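Local coordinates for protein DnaJ homolog subfamily C member 3 (PDB 3IEG) that acts as an endoplasmic reticulum co-chaperone in the unfolded protein response, binding misfolded proteins, stimulating the Hsc70 ATPase and restraining GCN2 kinase activity, at residues L206-V211 / A226-V231; N187-Y192 / H221-A226; K96-N101 / E109-L114. All blocks are in the same frame, centred on the assembly; numbering follows the deposited sequence.

Contact 1 (L206-V211 / A226-V231)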
loop_
_atom_site.group_PDB
_atom_site.type_symbol
_atom_site.label_atom_id
_atom_site.label_comp_id
_atom_site.label_asym_id
_atom_site.label_seq_id
_atom_site.Cartn_x
_atom_site.Cartn_y
_atom_site.Cartn_z
ATOM N N LEU A 206 0.920 9.986 7.150
ATOM C CA LEU A 206 0.904 8.545 6.878
ATOM C C LEU A 206 2.304 7.968 6.977
ATOM O O LEU A 206 2.475 6.884 7.526
ATOM C CB LEU A 206 0.299 8.239 5.504
ATOM C CG LEU A 206 -1.203 8.532 5.331
ATOM C CD1 LEU A 206 -1.572 8.665 3.841
ATOM C CD2 LEU A 206 -2.093 7.496 6.057
ATOM N N SER A 207 3.294 8.712 6.474
ATOM C CA SER A 207 4.706 8.366 6.651
ATOM C C SER A 207 5.032 8.092 8.125
ATOM O O SER A 207 5.651 7.077 8.450
ATOM C CB SER A 207 5.608 9.474 6.092
ATOM O OG SER A 207 6.991 9.160 6.201
ATOM N N LEU A 208 4.580 8.983 9.007
ATOM C CA LEU A 208 4.839 8.870 10.441
ATOM C C LEU A 208 4.219 7.609 11.028
ATOM O O LEU A 208 4.900 6.847 11.713
ATOM C CB LEU A 208 4.295 10.096 11.188
ATOM C CG LEU A 208 4.926 10.684 12.462
ATOM C CD1 LEU A 208 3.859 11.454 13.266
ATOM C CD2 LEU A 208 5.636 9.670 13.349
ATOM N N SER A 209 2.931 7.392 10.768
ATOM C CA SER A 209 2.221 6.258 11.368
ATOM C C SER A 209 2.652 4.953 10.721
ATOM O O SER A 209 2.520 3.881 11.302
ATOM C CB SER A 209 0.703 6.423 11.264
ATOM O OG SER A 209 0.284 6.347 9.919
ATOM N N GLU A 210 3.175 5.057 9.510
ATOM C CA GLU A 210 3.682 3.900 8.827
ATOM C C GLU A 210 5.033 3.490 9.401
ATOM O O GLU A 210 5.315 2.301 9.531
ATOM C CB GLU A 210 3.771 4.163 7.325
ATOM C CG GLU A 210 3.600 2.921 6.498
ATOM C CD GLU A 210 2.246 2.240 6.689
ATOM O OE1 GLU A 210 2.173 1.008 6.504
ATOM O OE2 GLU A 210 1.255 2.921 7.015
ATOM N N VAL A 211 5.863 4.468 9.747
ATOM C CA VAL A 211 7.130 4.167 10.390
ATOM C C VAL A 211 6.899 3.645 11.822
ATOM O O VAL A 211 7.733 2.916 12.375
ATOM C CB VAL A 211 8.117 5.375 10.322
ATOM C CG1 VAL A 211 7.893 6.360 11.456
ATOM C CG2 VAL A 211 9.542 4.896 10.325
ATOM N N ALA A 226 15.927 6.236 12.588
ATOM C CA ALA A 226 16.526 7.481 12.092
ATOM C C ALA A 226 15.521 8.305 11.296
ATOM O O ALA A 226 15.536 9.539 11.354
ATOM C CB ALA A 226 17.768 7.196 11.240
ATOM N N HIS A 227 14.664 7.609 10.551
ATOM C CA HIS A 227 13.647 8.242 9.743
ATOM C C HIS A 227 12.488 8.733 10.617
ATOM O O HIS A 227 11.939 9.791 10.357
ATOM C CB HIS A 227 13.172 7.310 8.624
ATOM C CG HIS A 227 12.008 7.847 7.861
ATOM N ND1 HIS A 227 12.067 9.028 7.152
ATOM C CD2 HIS A 227 10.738 7.396 7.734
ATOM C CE1 HIS A 227 10.887 9.271 6.609
ATOM N NE2 HIS A 227 10.065 8.294 6.944
ATOM N N TYR A 228 12.131 7.966 11.643
ATOM C CA TYR A 228 11.136 8.362 12.661
ATOM C C TYR A 228 11.452 9.733 13.247
ATOM O O TYR A 228 10.580 10.600 13.335
ATOM C CB TYR A 228 11.087 7.319 13.790
ATOM C CG TYR A 228 10.220 7.656 14.992
ATOM C CD1 TYR A 228 8.847 7.815 14.861
ATOM C CD2 TYR A 228 10.772 7.765 16.269
ATOM C CE1 TYR A 228 8.047 8.101 15.960
ATOM C CE2 TYR A 228 9.980 8.044 17.378
ATOM C CZ TYR A 228 8.623 8.215 17.211
ATOM O OH TYR A 228 7.820 8.501 18.279
ATOM N N LYS A 229 12.712 9.937 13.615
ATOM C CA LYS A 229 13.131 11.196 14.219
ATOM C C LYS A 229 12.939 12.356 13.258
ATOM O O LYS A 229 12.548 13.450 13.677
ATOM C CB LYS A 229 14.576 11.115 14.716
ATOM C CG LYS A 229 14.791 10.018 15.755
ATOM C CD LYS A 229 16.046 10.232 16.582
ATOM C CE LYS A 229 17.324 9.943 15.816
ATOM N NZ LYS A 229 18.491 9.868 16.757
ATOM N N GLN A 230 13.192 12.102 11.976
ATOM C CA GLN A 230 13.028 13.106 10.926
ATOM C C GLN A 230 11.557 13.449 10.672
ATOM O O GLN A 230 11.193 14.618 10.715
ATOM C CB GLN A 230 13.718 12.667 9.635
ATOM C CG GLN A 230 13.447 13.558 8.431
ATOM C CD GLN A 230 14.168 14.901 8.490
ATOM O OE1 GLN A 230 14.870 15.203 9.457
ATOM N NE2 GLN A 230 14.002 15.712 7.449
ATOM N N VAL A 231 10.715 12.447 10.417
ATOM C CA VAL A 231 9.292 12.719 10.182
ATOM C C VAL A 231 8.625 13.271 11.417
ATOM O O VAL A 231 7.819 14.171 11.303
ATOM C CB VAL A 231 8.433 11.495 9.690
ATOM C CG1 VAL A 231 7.976 11.681 8.257
ATOM C CG2 VAL A 231 9.117 10.152 9.927
#
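Ser207 on helix 204-217 meets His227 on helix 222-246, where two neighbouring helices of the tetratricopeptide-repeat (TPR) superhelix pack side by side in the TPR domain that makes up this chain, without the J domain of the full protein. The first of these helices belongs to TPR 6. The two segments run nearly antiparallel, at 148°, with axes 9.6 Å apart, the up-and-down arrangement of consecutive helices in such arrays. His227 NE2 donates a hydrogen bond of 3.3 Å to Ser207 OG, bent to 152° at the hydrogen. The hydroxyl oxygen lies close to the imidazole plane, so the ring addresses the serine with its edge. A first torsion of -178° turns Ser207 OG opposite the main-chain nitrogen, toward the other helix.

Beside this polar pair the contact becomes apolar. Val211 divides its methyls between two aromatic neighbours: CG2 touches the edge of His227 at CD2, 3.8 Å away, while CG1 comes to the edge of the phenol ring at Tyr228 CD1, also at 3.8 Å. Leu208 adds its CD2 methyl, which approaches Tyr228 CE1 obliquely at 3.9 Å. The ring of Tyr228 is thus bordered by two aliphatic side chains that come from successive turns of the same helix.

The polar groups are held in place from outside the pair. Ser207 OG is also hydrogen-bonded to the carbonyl oxygen of Ser195 on helix 188-201, so one hydroxyl joins three helices. His227 packs edge-to-face with Tyr199 of that same helix, a second restraint on its imidazole. The phenol end of Tyr228 points beyond the apolar patch and is hydrogen-bonded to Arg212 and Lys232. One turn after His227, Val231 sets its CG1 methyl 3.9 Å from Ser207 CB.

Contact 2 (N187-Y192 / H221-A226)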
loop_
_atom_site.group_PDB
_atom_site.type_symbol
_atom_site.label_atom_id
_atom_site.label_comp_id
_atom_site.label_asym_id
_atom_site.label_seq_id
_atom_site.Cartn_x
_atom_site.Cartn_y
_atom_site.Cartn_z
ATOM N N ASN A 187 7.776 -7.835 8.087
ATOM C CA ASN A 187 7.271 -6.739 7.259
ATOM C C ASN A 187 8.035 -5.438 7.433
ATOM O O ASN A 187 7.731 -4.424 6.802
ATOM C CB ASN A 187 5.800 -6.506 7.582
ATOM C CG ASN A 187 4.893 -7.446 6.849
ATOM O OD1 ASN A 187 5.186 -7.856 5.722
ATOM N ND2 ASN A 187 3.772 -7.785 7.469
ATOM N N THR A 188 9.045 -5.495 8.286
ATOM C CA THR A 188 9.786 -4.326 8.714
ATOM C C THR A 188 10.330 -3.500 7.536
ATOM O O THR A 188 10.213 -2.276 7.500
ATOM C CB THR A 188 10.881 -4.765 9.716
ATOM O OG1 THR A 188 11.200 -3.684 10.590
ATOM C CG2 THR A 188 12.137 -5.308 9.023
ATOM N N GLU A 189 10.875 -4.202 6.558
ATOM C CA GLU A 189 11.528 -3.602 5.416
ATOM C C GLU A 189 10.492 -2.997 4.460
ATOM O O GLU A 189 10.734 -1.963 3.832
ATOM C CB GLU A 189 12.378 -4.687 4.727
ATOM C CG GLU A 189 13.780 -4.256 4.277
ATOM C CD GLU A 189 14.554 -3.483 5.332
ATOM O OE1 GLU A 189 15.187 -2.473 4.957
ATOM O OE2 GLU A 189 14.524 -3.876 6.526
ATOM N N ALA A 190 9.327 -3.634 4.378
ATOM C CA ALA A 190 8.249 -3.150 3.521
ATOM C C ALA A 190 7.584 -1.917 4.130
ATOM O O ALA A 190 7.341 -0.941 3.419
ATOM C CB ALA A 190 7.226 -4.240 3.260
ATOM N N PHE A 191 7.306 -1.968 5.438
ATOM C CA PHE A 191 6.780 -0.823 6.169
ATOM C C PHE A 191 7.747 0.342 6.064
ATOM O O PHE A 191 7.328 1.472 5.847
ATOM C CB PHE A 191 6.486 -1.158 7.638
ATOM C CG PHE A 191 5.146 -1.820 7.858
ATOM C CD1 PHE A 191 5.066 -3.136 8.293
ATOM C CD2 PHE A 191 3.954 -1.122 7.633
ATOM C CE1 PHE A 191 3.824 -3.757 8.497
ATOM C CE2 PHE A 191 2.699 -1.731 7.837
ATOM C CZ PHE A 191 2.640 -3.055 8.264
ATOM N N TYR A 192 9.043 0.073 6.180
ATOM C CA TYR A 192 10.025 1.139 6.021
ATOM C C TYR A 192 9.919 1.803 4.661
ATOM O O TYR A 192 10.014 3.018 4.543
ATOM C CB TYR A 192 11.446 0.633 6.218
ATOM C CG TYR A 192 12.480 1.696 5.956
ATOM C CD1 TYR A 192 12.701 2.718 6.878
ATOM C CD2 TYR A 192 13.238 1.692 4.781
ATOM C CE1 TYR A 192 13.654 3.707 6.641
ATOM C CE2 TYR A 192 14.193 2.675 4.537
ATOM C CZ TYR A 192 14.393 3.675 5.472
ATOM O OH TYR A 192 15.333 4.657 5.249
ATOM N N HIS A 221 15.144 -1.205 14.960
ATOM C CA HIS A 221 15.398 -1.007 13.532
ATOM C C HIS A 221 16.054 0.344 13.264
ATOM O O HIS A 221 15.383 1.377 13.262
ATOM C CB HIS A 221 14.102 -1.129 12.726
ATOM C CG HIS A 221 14.326 -1.314 11.259
ATOM N ND1 HIS A 221 13.975 -2.470 10.594
ATOM C CD2 HIS A 221 14.892 -0.506 10.335
ATOM C CE1 HIS A 221 14.300 -2.357 9.320
ATOM N NE2 HIS A 221 14.856 -1.173 9.135
ATOM N N LYS A 222 17.365 0.331 13.037
ATOM C CA LYS A 222 18.148 1.566 12.940
ATOM C C LYS A 222 17.660 2.551 11.883
ATOM O O LYS A 222 17.521 3.740 12.173
ATOM C CB LYS A 222 19.637 1.268 12.750
ATOM C CG LYS A 222 20.318 0.734 14.006
ATOM C CD LYS A 222 21.744 0.258 13.714
ATOM C CE LYS A 222 22.221 -0.707 14.794
ATOM N NZ LYS A 222 23.641 -1.124 14.582
ATOM N N ARG A 223 17.398 2.066 10.670
ATOM C CA ARG A 223 16.929 2.936 9.587
ATOM C C ARG A 223 15.532 3.475 9.863
ATOM O O ARG A 223 15.251 4.645 9.613
ATOM C CB ARG A 223 16.965 2.225 8.230
ATOM C CG ARG A 223 18.280 2.408 7.457
ATOM C CD ARG A 223 18.050 2.474 5.936
ATOM N NE ARG A 223 18.320 1.211 5.236
ATOM C CZ ARG A 223 17.464 0.193 5.118
ATOM N NH1 ARG A 223 16.261 0.242 5.670
ATOM N NH2 ARG A 223 17.822 -0.897 4.454
ATOM N N CYS A 224 14.662 2.617 10.381
ATOM C CA CYS A 224 13.306 3.021 10.723
ATOM C C CYS A 224 13.308 4.068 11.820
ATOM O O CYS A 224 12.460 4.965 11.823
ATOM C CB CYS A 224 12.460 1.831 11.158
ATOM S SG CYS A 224 11.558 1.103 9.811
ATOM N N PHE A 225 14.263 3.946 12.745
ATOM C CA PHE A 225 14.348 4.873 13.855
ATOM C C PHE A 225 14.867 6.230 13.396
ATOM O O PHE A 225 14.287 7.251 13.757
ATOM C CB PHE A 225 15.186 4.306 15.005
ATOM C CG PHE A 225 15.062 5.091 16.283
ATOM C CD1 PHE A 225 13.904 4.998 17.068
ATOM C CD2 PHE A 225 16.096 5.929 16.702
ATOM C CE1 PHE A 225 13.777 5.735 18.252
ATOM C CE2 PHE A 225 15.984 6.669 17.888
ATOM C CZ PHE A 225 14.825 6.568 18.666
ATOM N N ALA A 226 15.927 6.236 12.588
ATOM C CA ALA A 226 16.526 7.481 12.092
ATOM C C ALA A 226 15.521 8.305 11.296
ATOM O O ALA A 226 15.536 9.539 11.354
ATOM C CB ALA A 226 17.768 7.196 11.240
HETATM O O HOH W 1 16.509 5.745 7.774
#
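Tyr192 and Arg223 meet because of their torsions: at chi1 176° the tyrosine CG stands opposite the main-chain nitrogen and the ring reaches helix 222-246, while bends at chi2 and chi3 fold the arginine back across it. The segments lie on helices 188-201 and 222-246, roughly parallel at 27°, as every second helix runs in a TPR array.

Arg223 NH1 sits over one face of the Tyr192 ring, toward its rim, 3.4 Å from CE2, with the guanidinium and ring planes 31° apart. The same group makes an end-on salt bridge to Glu189, in which NH1 (3.0 Å) and NH2 (3.1 Å) both donate to the single oxygen OE1. That oxygen lies almost in the guanidinium plane, and NH1 meets it on its syn side. The other oxygen, Glu189 OE2, approaches the edge of His221 at CE1, 3.2 Å away. His221 occupies the N-cap position of helix 222-246, and its ring reaches toward Thr188.

Deeper in, Cys224 is disulfide-bonded to Cys214 of helix 204-217, which ties the second helix to the one between. Its sulfur makes a sulfur-aromatic contact with Tyr192, SG lying oblique to the ring and 3.5 Å from CD1.

Contact 3 (K96-N101 / E109-L114); sequences KVLKSN and EAESQL
Leu98 lays its two methyl groups across the bent side chain of Glu111. Its CD2 lies 3.8 Å from CG of Glu111, and CD1 comes within 3.7 Å of the carboxylate carbon CD, so CD2 rests on the aliphatic stem and CD1 against the carboxylate group. The two side chains cross at about a right angle. Glu111 can be reached in this way because its chain turns at chi2 (-80°), which swings the carboxylate back toward the neighbouring helix.

Further along helix 104-132, Leu114 reaches toward Leu98 tip to tip, with the two CD1 methyls 3.6 Å apart. On the inner side Ala110 offers its CB to Val97 and Leu98 alike: Val97 CG1 at 3.8 Å and Leu98 CD2 at 4.1 Å. Val97 and Ala110 are the buried members of this group. Cutting Leu98 back to an alanine is likely to remove the methyl that meets Leu114 CD1 and to uncover the stem of Glu111, opening a gap between the helices.

The contact joins helix 87-98 of TPR 3 to the long helix 104-132 across a short connection, the packing of consecutive helices in the TPR solenoid. Helix 71-84 backs it on another side: Glu109 and Gln113, both hydrogen-bonded to the imidazole of His79, tie helix 104-132 to it, and Val97 touches Arg74. No hydrogen bond links the two segments themselves, so the pairing relies on methyl packing and on van der Waals contact of Leu98 with the stem and carboxylate of Glu111, and depends on fit of shape rather than on directional bonds.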
loop_
_atom_site.group_PDB
_atom_site.type_symbol
_atom_site.label_atom_id
_atom_site.label_comp_id
_atom_site.label_asym_id
_atom_site.label_seq_id
_atom_site.Cartn_x
_atom_site.Cartn_y
_atom_site.Cartn_z
ATOM N N LYS A 96 6.158 -36.037 -8.312
ATOM C CA LYS A 96 6.124 -37.223 -7.451
ATOM C C LYS A 96 4.721 -37.856 -7.342
ATOM O O LYS A 96 4.593 -39.073 -7.152
ATOM C CB LYS A 96 6.677 -36.902 -6.067
ATOM C CG LYS A 96 8.192 -36.695 -6.026
ATOM C CD LYS A 96 8.676 -36.469 -4.594
ATOM C CE LYS A 96 10.188 -36.275 -4.520
ATOM N NZ LYS A 96 10.637 -35.779 -3.174
ATOM N N VAL A 97 3.687 -37.018 -7.456
ATOM C CA VAL A 97 2.305 -37.460 -7.532
ATOM C C VAL A 97 2.124 -38.389 -8.739
ATOM O O VAL A 97 1.531 -39.470 -8.613
ATOM C CB VAL A 97 1.333 -36.242 -7.615
ATOM C CG1 VAL A 97 -0.002 -36.628 -8.239
ATOM C CG2 VAL A 97 1.133 -35.595 -6.242
ATOM N N LEU A 98 2.658 -37.980 -9.892
ATOM C CA LEU A 98 2.565 -38.774 -11.110
ATOM C C LEU A 98 3.183 -40.166 -10.948
ATOM O O LEU A 98 2.779 -41.099 -11.627
ATOM C CB LEU A 98 3.212 -38.047 -12.291
ATOM C CG LEU A 98 2.507 -36.801 -12.820
ATOM C CD1 LEU A 98 3.310 -36.170 -13.932
ATOM C CD2 LEU A 98 1.106 -37.122 -13.307
ATOM N N LYS A 99 4.133 -40.301 -10.030
ATOM C CA LYS A 99 4.881 -41.553 -9.848
ATOM C C LYS A 99 4.537 -42.291 -8.551
ATOM O O LYS A 99 5.330 -43.112 -8.069
ATOM C CB LYS A 99 6.387 -41.270 -9.871
ATOM C CG LYS A 99 6.974 -41.038 -11.237
ATOM C CD LYS A 99 8.387 -40.535 -11.094
ATOM C CE LYS A 99 9.270 -41.074 -12.212
ATOM N NZ LYS A 99 10.652 -40.563 -12.058
ATOM N N SER A 100 3.376 -41.990 -7.973
ATOM C CA SER A 100 2.930 -42.679 -6.763
ATOM C C SER A 100 1.538 -43.307 -6.976
ATOM O O SER A 100 0.738 -43.434 -6.043
ATOM C CB SER A 100 2.954 -41.728 -5.558
ATOM O OG SER A 100 1.967 -40.721 -5.686
ATOM N N ASN A 101 1.294 -43.712 -8.227
ATOM C CA ASN A 101 0.025 -44.291 -8.690
ATOM C C ASN A 101 -1.182 -43.395 -8.410
ATOM O O ASN A 101 -2.019 -43.717 -7.568
ATOM C CB ASN A 101 -0.191 -45.701 -8.124
ATOM C CG ASN A 101 1.067 -46.532 -8.146
ATOM O OD1 ASN A 101 1.466 -47.047 -9.186
ATOM N ND2 ASN A 101 1.707 -46.663 -6.990
ATOM N N GLU A 109 -5.087 -33.589 -12.845
ATOM C CA GLU A 109 -4.831 -32.375 -12.048
ATOM C C GLU A 109 -3.324 -32.054 -11.973
ATOM O O GLU A 109 -2.926 -30.907 -12.176
ATOM C CB GLU A 109 -5.445 -32.514 -10.642
ATOM C CG GLU A 109 -6.134 -31.260 -10.112
ATOM C CD GLU A 109 -7.090 -31.528 -8.924
ATOM O OE1 GLU A 109 -6.925 -30.866 -7.871
ATOM O OE2 GLU A 109 -8.013 -32.378 -9.039
ATOM N N ALA A 110 -2.499 -33.073 -11.729
ATOM C CA ALA A 110 -1.052 -32.902 -11.638
ATOM C C ALA A 110 -0.382 -32.570 -12.971
ATOM O O ALA A 110 0.556 -31.780 -13.002
ATOM C CB ALA A 110 -0.409 -34.112 -11.005
ATOM N N GLU A 111 -0.851 -33.168 -14.065
ATOM C CA GLU A 111 -0.330 -32.845 -15.403
ATOM C C GLU A 111 -0.703 -31.416 -15.784
ATOM O O GLU A 111 0.098 -30.679 -16.369
ATOM C CB GLU A 111 -0.856 -33.821 -16.467
ATOM C CG GLU A 111 -0.379 -35.261 -16.303
ATOM C CD GLU A 111 1.029 -35.523 -16.836
ATOM O OE1 GLU A 111 1.332 -36.709 -17.118
ATOM O OE2 GLU A 111 1.835 -34.566 -16.975
ATOM N N SER A 112 -1.931 -31.042 -15.441
ATOM C CA SER A 112 -2.440 -29.704 -15.677
ATOM C C SER A 112 -1.616 -28.658 -14.897
ATOM O O SER A 112 -1.298 -27.577 -15.418
ATOM C CB SER A 112 -3.910 -29.655 -15.280
ATOM O OG SER A 112 -4.425 -28.351 -15.403
ATOM N N GLN A 113 -1.253 -28.999 -13.659
ATOM C CA GLN A 113 -0.476 -28.101 -12.824
ATOM C C GLN A 113 1.007 -28.043 -13.221
ATOM O O GLN A 113 1.675 -27.045 -12.953
ATOM C CB GLN A 113 -0.639 -28.464 -11.348
ATOM C CG GLN A 113 -2.042 -28.247 -10.756
ATOM C CD GLN A 113 -2.412 -26.784 -10.633
ATOM O OE1 GLN A 113 -2.691 -26.118 -11.627
ATOM N NE2 GLN A 113 -2.433 -26.277 -9.405
ATOM N N LEU A 114 1.515 -29.091 -13.870
ATOM C CA LEU A 114 2.898 -29.091 -14.357
ATOM C C LEU A 114 3.066 -28.255 -15.610
ATOM O O LEU A 114 4.128 -27.660 -15.819
ATOM C CB LEU A 114 3.440 -30.509 -14.600
ATOM C CG LEU A 114 3.967 -31.301 -13.396
ATOM C CD1 LEU A 114 4.360 -32.685 -13.852
ATOM C CD2 LEU A 114 5.150 -30.637 -12.683
#

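How the contacts relate
Contacts 1 and 2, their centres 9 Å apart, both use helix 222-246: one pairs it with helix 204-217, the other with helix 188-201, and Ala226 belongs to both. They touch, through Val211 against the Cys224 carbonyl, so three successive helices are packed into one unit. Contact 1 is partly buried and mixes an apolar patch with a single histidine-serine bond, whereas contact 2 lies at the surface and combines a salt bridge with packing of arginine and cysteine against a tyrosine ring, with a disulfide beneath. Contact 3, about 50 Å from contact 1 between centres, is also partly buried, joins other helices and, without hydrogen bond or salt bridge between its segments, rests on van der Waals contact.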